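Local coordinates for protein Mypaa.01249.c (Mycobacterium paratuberculosis, PDB 3RD5) that probably works as an oxidoreductase of the short-chain dehydrogenase/reductase family, although its substrate is unknown, at residues A[170-182]-A[264-278]. Residues are numbered along the deposited sequence; the frame is centred on the assembly and turned at random. Where two conformers were deposited one is given.
Sequences LANLLFTSELQRR and RSRRAKDAGMAAALW. With EDO (1,2-ethanediol), chain C.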
loop_
_atom_site.group_PDB
_atom_site.type_symbol
_atom_site.label_atom_id
_atom_site.label_comp_id
_atom_site.label_asym_id
_atom_site.label_seq_id
_atom_site.Cartn_x
_atom_site.Cartn_y
_atom_site.Cartn_z
ATOM N N LEU A 170 -0.134 -5.547 9.703
ATOM C CA LEU A 170 -0.765 -6.847 9.621
ATOM C C LEU A 170 -2.036 -6.774 8.762
ATOM O O LEU A 170 -2.252 -7.620 7.887
ATOM C CB LEU A 170 -1.053 -7.364 11.038
ATOM C CG LEU A 170 -1.844 -8.673 11.081
ATOM C CD1 LEU A 170 -1.161 -9.865 10.354
ATOM C CD2 LEU A 170 -2.169 -9.061 12.513
ATOM N N ALA A 171 -2.845 -5.740 8.971
ATOM C CA ALA A 171 -4.029 -5.522 8.146
ATOM C C ALA A 171 -3.701 -5.438 6.658
ATOM O O ALA A 171 -4.393 -6.013 5.821
ATOM C CB ALA A 171 -4.814 -4.293 8.609
ATOM N N ASN A 172 -2.571 -4.797 6.317
ATOM C CA ASN A 172 -2.154 -4.684 4.918
ATOM C C ASN A 172 -1.950 -6.058 4.280
ATOM O O ASN A 172 -2.265 -6.274 3.100
ATOM C CB ASN A 172 -0.822 -3.933 4.780
ATOM C CG ASN A 172 -0.861 -2.442 5.097
ATOM O OD1 ASN A 172 0.159 -1.910 5.587
ATOM N ND2 ASN A 172 -1.940 -1.726 4.748
ATOM N N LEU A 173 -1.409 -7.005 5.043
ATOM C CA LEU A 173 -1.189 -8.368 4.553
ATOM C C LEU A 173 -2.483 -9.190 4.463
ATOM O O LEU A 173 -2.718 -9.897 3.477
ATOM C CB LEU A 173 -0.116 -9.094 5.400
ATOM C CG LEU A 173 1.276 -8.540 5.165
ATOM C CD1 LEU A 173 2.273 -9.141 6.156
ATOM C CD2 LEU A 173 1.795 -8.928 3.755
ATOM N N LEU A 174 -3.304 -9.110 5.508
ATOM C CA LEU A 174 -4.596 -9.798 5.502
ATOM C C LEU A 174 -5.480 -9.261 4.381
ATOM O O LEU A 174 -6.257 -10.012 3.766
ATOM C CB LEU A 174 -5.250 -9.632 6.859
ATOM C CG LEU A 174 -4.591 -10.362 8.029
ATOM C CD1 LEU A 174 -5.200 -9.873 9.351
ATOM C CD2 LEU A 174 -4.722 -11.894 7.910
ATOM N N PHE A 175 -5.389 -7.960 4.126
ATOM C CA PHE A 175 -6.065 -7.297 2.978
ATOM C C PHE A 175 -5.646 -7.946 1.671
ATOM O O PHE A 175 -6.465 -8.312 0.810
ATOM C CB PHE A 175 -5.721 -5.811 2.977
ATOM C CG PHE A 175 -6.165 -5.092 1.752
ATOM C CD1 PHE A 175 -7.478 -4.840 1.483
ATOM C CD2 PHE A 175 -5.204 -4.608 0.894
ATOM C CE1 PHE A 175 -7.851 -4.141 0.338
ATOM C CE2 PHE A 175 -5.562 -3.872 -0.211
ATOM C CZ PHE A 175 -6.901 -3.670 -0.498
ATOM N N THR A 176 -4.327 -8.070 1.492
ATOM C CA THR A 176 -3.770 -8.653 0.273
ATOM C C THR A 176 -4.227 -10.101 0.052
ATOM O O THR A 176 -4.659 -10.459 -1.059
ATOM C CB THR A 176 -2.262 -8.585 0.326
ATOM O OG1 THR A 176 -1.818 -7.214 0.397
ATOM C CG2 THR A 176 -1.581 -9.272 -0.917
ATOM N N SER A 177 -4.198 -10.919 1.094
ATOM C CA SER A 177 -4.628 -12.328 0.984
ATOM C C SER A 177 -6.099 -12.448 0.633
ATOM O O SER A 177 -6.479 -13.223 -0.242
ATOM C CB SER A 177 -4.361 -13.061 2.291
ATOM O OG SER A 177 -2.973 -13.159 2.547
ATOM N N GLU A 178 -6.950 -11.684 1.330
ATOM C CA GLU A 178 -8.385 -11.779 1.086
ATOM C C GLU A 178 -8.750 -11.171 -0.261
ATOM O O GLU A 178 -9.596 -11.706 -0.963
ATOM C CB GLU A 178 -9.189 -11.184 2.230
ATOM C CG GLU A 178 -10.697 -11.169 2.057
ATOM C CD GLU A 178 -11.389 -12.496 2.056
ATOM O OE1 GLU A 178 -10.745 -13.531 2.277
ATOM O OE2 GLU A 178 -12.640 -12.455 1.848
ATOM N N LEU A 179 -8.095 -10.088 -0.641
ATOM C CA LEU A 179 -8.332 -9.485 -1.972
ATOM C C LEU A 179 -7.986 -10.535 -3.039
ATOM O O LEU A 179 -8.757 -10.756 -3.985
ATOM C CB LEU A 179 -7.486 -8.219 -2.176
ATOM C CG LEU A 179 -7.604 -7.567 -3.547
ATOM C CD1 LEU A 179 -9.057 -7.256 -3.962
ATOM C CD2 LEU A 179 -6.777 -6.290 -3.581
ATOM N N GLN A 180 -6.841 -11.217 -2.917
ATOM C CA GLN A 180 -6.506 -12.216 -3.910
ATOM C C GLN A 180 -7.531 -13.341 -3.939
ATOM O O GLN A 180 -7.917 -13.804 -5.020
ATOM C CB GLN A 180 -5.093 -12.761 -3.694
ATOM C CG GLN A 180 -4.695 -13.749 -4.808
ATOM C CD GLN A 180 -4.660 -13.088 -6.155
ATOM O OE1 GLN A 180 -3.881 -12.182 -6.383
ATOM N NE2 GLN A 180 -5.489 -13.566 -7.088
ATOM N N ARG A 181 -7.984 -13.786 -2.765
ATOM C CA ARG A 181 -9.007 -14.863 -2.716
ATOM C C ARG A 181 -10.250 -14.428 -3.495
ATOM O O ARG A 181 -10.806 -15.228 -4.281
ATOM C CB ARG A 181 -9.367 -15.212 -1.298
ATOM C CG ARG A 181 -10.248 -16.436 -1.177
ATOM C CD ARG A 181 -10.728 -16.636 0.241
ATOM N NE ARG A 181 -11.707 -15.652 0.656
ATOM C CZ ARG A 181 -12.988 -15.649 0.280
ATOM N NH1 ARG A 181 -13.471 -16.601 -0.539
ATOM N NH2 ARG A 181 -13.821 -14.713 0.734
ATOM N N ARG A 182 -10.677 -13.193 -3.306
ATOM C CA ARG A 182 -11.855 -12.677 -3.993
ATOM C C ARG A 182 -11.652 -12.497 -5.489
ATOM O O ARG A 182 -12.563 -12.765 -6.285
ATOM C CB ARG A 182 -12.312 -11.399 -3.318
ATOM C CG ARG A 182 -13.003 -11.667 -1.991
ATOM C CD ARG A 182 -13.274 -10.376 -1.259
ATOM N NE ARG A 182 -14.037 -10.537 -0.034
ATOM C CZ ARG A 182 -15.337 -10.243 0.100
ATOM N NH1 ARG A 182 -16.026 -9.783 -0.900
ATOM N NH2 ARG A 182 -15.925 -10.336 1.280
ATOM N N ARG A 264 5.821 -14.535 6.115
ATOM C CA ARG A 264 5.016 -13.631 6.935
ATOM C C ARG A 264 4.552 -14.382 8.208
ATOM O O ARG A 264 4.710 -15.602 8.327
ATOM C CB ARG A 264 3.810 -13.088 6.154
ATOM C CG ARG A 264 2.758 -14.134 5.834
ATOM C CD ARG A 264 1.747 -13.602 4.823
ATOM N NE ARG A 264 2.315 -13.714 3.488
ATOM C CZ ARG A 264 1.658 -13.428 2.352
ATOM N NH1 ARG A 264 0.442 -12.930 2.378
ATOM N NH2 ARG A 264 2.269 -13.705 1.207
ATOM N N SER A 265 3.981 -13.643 9.151
ATOM C CA SER A 265 3.613 -14.199 10.436
ATOM C C SER A 265 2.458 -15.205 10.344
ATOM O O SER A 265 1.682 -15.225 9.377
ATOM C CB SER A 265 3.212 -13.085 11.405
ATOM O OG SER A 265 1.920 -12.571 11.069
ATOM N N ARG A 266 2.337 -16.029 11.380
ATOM C CA ARG A 266 1.253 -16.978 11.473
ATOM C C ARG A 266 -0.093 -16.246 11.461
ATOM O O ARG A 266 -1.023 -16.658 10.781
ATOM C CB ARG A 266 1.395 -17.825 12.733
ATOM C CG ARG A 266 2.600 -18.743 12.717
ATOM C CD ARG A 266 2.812 -19.301 14.147
ATOM N NE ARG A 266 3.939 -20.232 14.215
ATOM C CZ ARG A 266 4.696 -20.454 15.293
ATOM N NH1 ARG A 266 4.486 -19.793 16.440
ATOM N NH2 ARG A 266 5.688 -21.342 15.224
ATOM N N ARG A 267 -0.188 -15.128 12.189
ATOM C CA ARG A 267 -1.438 -14.360 12.171
ATOM C C ARG A 267 -1.768 -13.780 10.802
ATOM O O ARG A 267 -2.927 -13.654 10.430
ATOM C CB ARG A 267 -1.435 -13.287 13.259
ATOM C CG ARG A 267 -1.583 -13.906 14.617
ATOM C CD ARG A 267 -1.872 -12.917 15.734
ATOM N NE ARG A 267 -0.741 -12.068 16.043
ATOM C CZ ARG A 267 0.239 -12.340 16.912
ATOM N NH1 ARG A 267 1.177 -11.422 17.150
ATOM N NH2 ARG A 267 0.298 -13.492 17.578
ATOM N N ALA A 268 -0.753 -13.425 10.021
ATOM C CA ALA A 268 -1.004 -12.975 8.648
ATOM C C ALA A 268 -1.509 -14.075 7.729
ATOM O O ALA A 268 -2.062 -13.765 6.669
ATOM C CB ALA A 268 0.291 -12.329 8.048
ATOM N N LYS A 269 -1.331 -15.335 8.113
ATOM C CA LYS A 269 -1.799 -16.488 7.331
ATOM C C LYS A 269 -3.154 -17.009 7.768
ATOM O O LYS A 269 -3.592 -18.046 7.274
ATOM C CB LYS A 269 -0.725 -17.595 7.326
ATOM C CG LYS A 269 0.552 -17.115 6.624
ATOM C CD LYS A 269 1.611 -18.189 6.483
ATOM C CE LYS A 269 2.675 -18.118 7.525
ATOM N NZ LYS A 269 3.787 -19.087 7.201
ATOM N N ASP A 270 -3.839 -16.308 8.673
ATOM C CA ASP A 270 -5.137 -16.732 9.191
ATOM C C ASP A 270 -6.240 -16.280 8.219
ATOM O O ASP A 270 -6.582 -15.101 8.139
ATOM C CB ASP A 270 -5.338 -16.147 10.590
ATOM C CG ASP A 270 -6.609 -16.647 11.279
ATOM O OD1 ASP A 270 -7.597 -16.954 10.622
ATOM O OD2 ASP A 270 -6.633 -16.641 12.536
ATOM N N ALA A 271 -6.758 -17.224 7.437
ATOM C CA ALA A 271 -7.734 -16.908 6.419
ATOM C C ALA A 271 -9.065 -16.463 7.011
ATOM O O ALA A 271 -9.730 -15.608 6.438
ATOM C CB ALA A 271 -7.954 -18.134 5.485
ATOM N N GLY A 272 -9.455 -17.032 8.141
ATOM C CA GLY A 272 -10.657 -16.572 8.822
ATOM C C GLY A 272 -10.581 -15.127 9.270
ATOM O O GLY A 272 -11.527 -14.373 9.111
ATOM N N MET A 273 -9.445 -14.747 9.837
ATOM C CA MET A 273 -9.267 -13.358 10.231
ATOM C C MET A 273 -9.218 -12.440 9.022
ATOM O O MET A 273 -9.772 -11.351 9.065
ATOM C CB MET A 273 -8.020 -13.162 11.096
ATOM C CG MET A 273 -7.823 -11.741 11.574
ATOM S SD MET A 273 -9.160 -11.118 12.623
ATOM C CE MET A 273 -8.699 -11.871 14.102
ATOM N N ALA A 274 -8.594 -12.854 7.924
ATOM C CA ALA A 274 -8.585 -12.004 6.741
ATOM C C ALA A 274 -10.012 -11.727 6.254
ATOM O O ALA A 274 -10.366 -10.600 5.890
ATOM C CB ALA A 274 -7.753 -12.671 5.618
ATOM N N ALA A 275 -10.857 -12.758 6.208
ATOM C CA ALA A 275 -12.211 -12.614 5.811
ATOM C C ALA A 275 -13.075 -11.783 6.789
ATOM O O ALA A 275 -13.895 -10.966 6.344
ATOM C CB ALA A 275 -12.823 -14.013 5.489
ATOM N N ALA A 276 -12.856 -11.947 8.113
ATOM C CA ALA A 276 -13.575 -11.163 9.112
ATOM C C ALA A 276 -13.163 -9.697 9.065
ATOM O O ALA A 276 -14.011 -8.801 9.113
ATOM C CB ALA A 276 -13.286 -11.716 10.529
ATOM N N LEU A 277 -11.860 -9.452 8.921
ATOM C CA LEU A 277 -11.357 -8.077 8.800
ATOM C C LEU A 277 -11.940 -7.398 7.560
ATOM O O LEU A 277 -12.252 -6.210 7.591
ATOM C CB LEU A 277 -9.823 -8.045 8.760
ATOM C CG LEU A 277 -9.220 -6.661 8.477
ATOM C CD1 LEU A 277 -9.488 -5.653 9.608
ATOM C CD2 LEU A 277 -7.717 -6.839 8.259
ATOM N N TRP A 278 -12.072 -8.143 6.458
ATOM C CA TRP A 278 -12.678 -7.590 5.263
ATOM C C TRP A 278 -14.096 -7.111 5.518
ATOM O O TRP A 278 -14.489 -5.997 5.114
ATOM C CB TRP A 278 -12.645 -8.636 4.133
ATOM C CG TRP A 278 -13.025 -8.045 2.807
ATOM C CD1 TRP A 278 -14.281 -7.738 2.374
ATOM C CD2 TRP A 278 -12.125 -7.592 1.773
ATOM N NE1 TRP A 278 -14.212 -7.103 1.156
ATOM C CE2 TRP A 278 -12.905 -7.020 0.766
ATOM C CE3 TRP A 278 -10.725 -7.638 1.607
ATOM C CZ2 TRP A 278 -12.320 -6.429 -0.378
ATOM C CZ3 TRP A 278 -10.161 -7.069 0.497
ATOM C CH2 TRP A 278 -10.969 -6.494 -0.500
HETATM C C1 EDO C . -9.421 -19.125 12.409
HETATM O O1 EDO C . -9.763 -17.983 11.634
HETATM C C2 EDO C . -9.277 -18.668 13.852
HETATM O O2 EDO C . -8.858 -17.296 13.871
HETATM O O HOH W 1 -1.384 -12.252 4.520
HETATM O O HOH W 2 -8.695 -8.717 4.834
HETATM O O HOH W 3 -9.235 -15.262 3.638
HETATM O O HOH W 4 -15.198 -11.256 3.881
#
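Glu178 OE2, whose carboxylate lies against Ala275 CA, accepts from two arginines, Arg181 NH2 at 2.8 Å and, in the conformer given, Arg182 NE at 3.0 Å, both from the same face of its plane. Arg181 NE takes the other oxygen, so its side-on grip holds the carboxylate against turning. In that conformer the straight chain of Arg182 lays its guanidinium over Trp278 in a cation-pi stack, planes 17° apart. The indole enters as a knob between Phe175, Glu178, Leu179 and Arg182; Trp278 CZ3 meets Phe175 CD1 rim to rim at 3.6 Å. Trp278 NE1 is hydrogen-bonded to Glu282. Where the helices cross at -91°, small Ala274 lets the backbones close to 4.7 Å between Ala274 CA and Leu174 CA. Leu174 spreads CD1 onto Met273 and CD2 onto the carbonyls of Arg267 and Ala268. Beyond it, one water joins Ser177 OG, in the conformer given, to Arg264 NH1 and Ala268 O; Asp246 pairs with Arg264 in a salt bridge and is hydrogen-bonded to Ser177 OG. A second water links Glu178 OE1 to Ala271 O. The C-terminal helix of this Rossmann-fold domain is thus joined to helix 161-185 by apolar packing and bridging waters, and Arg181 probably favours an ionised Glu178.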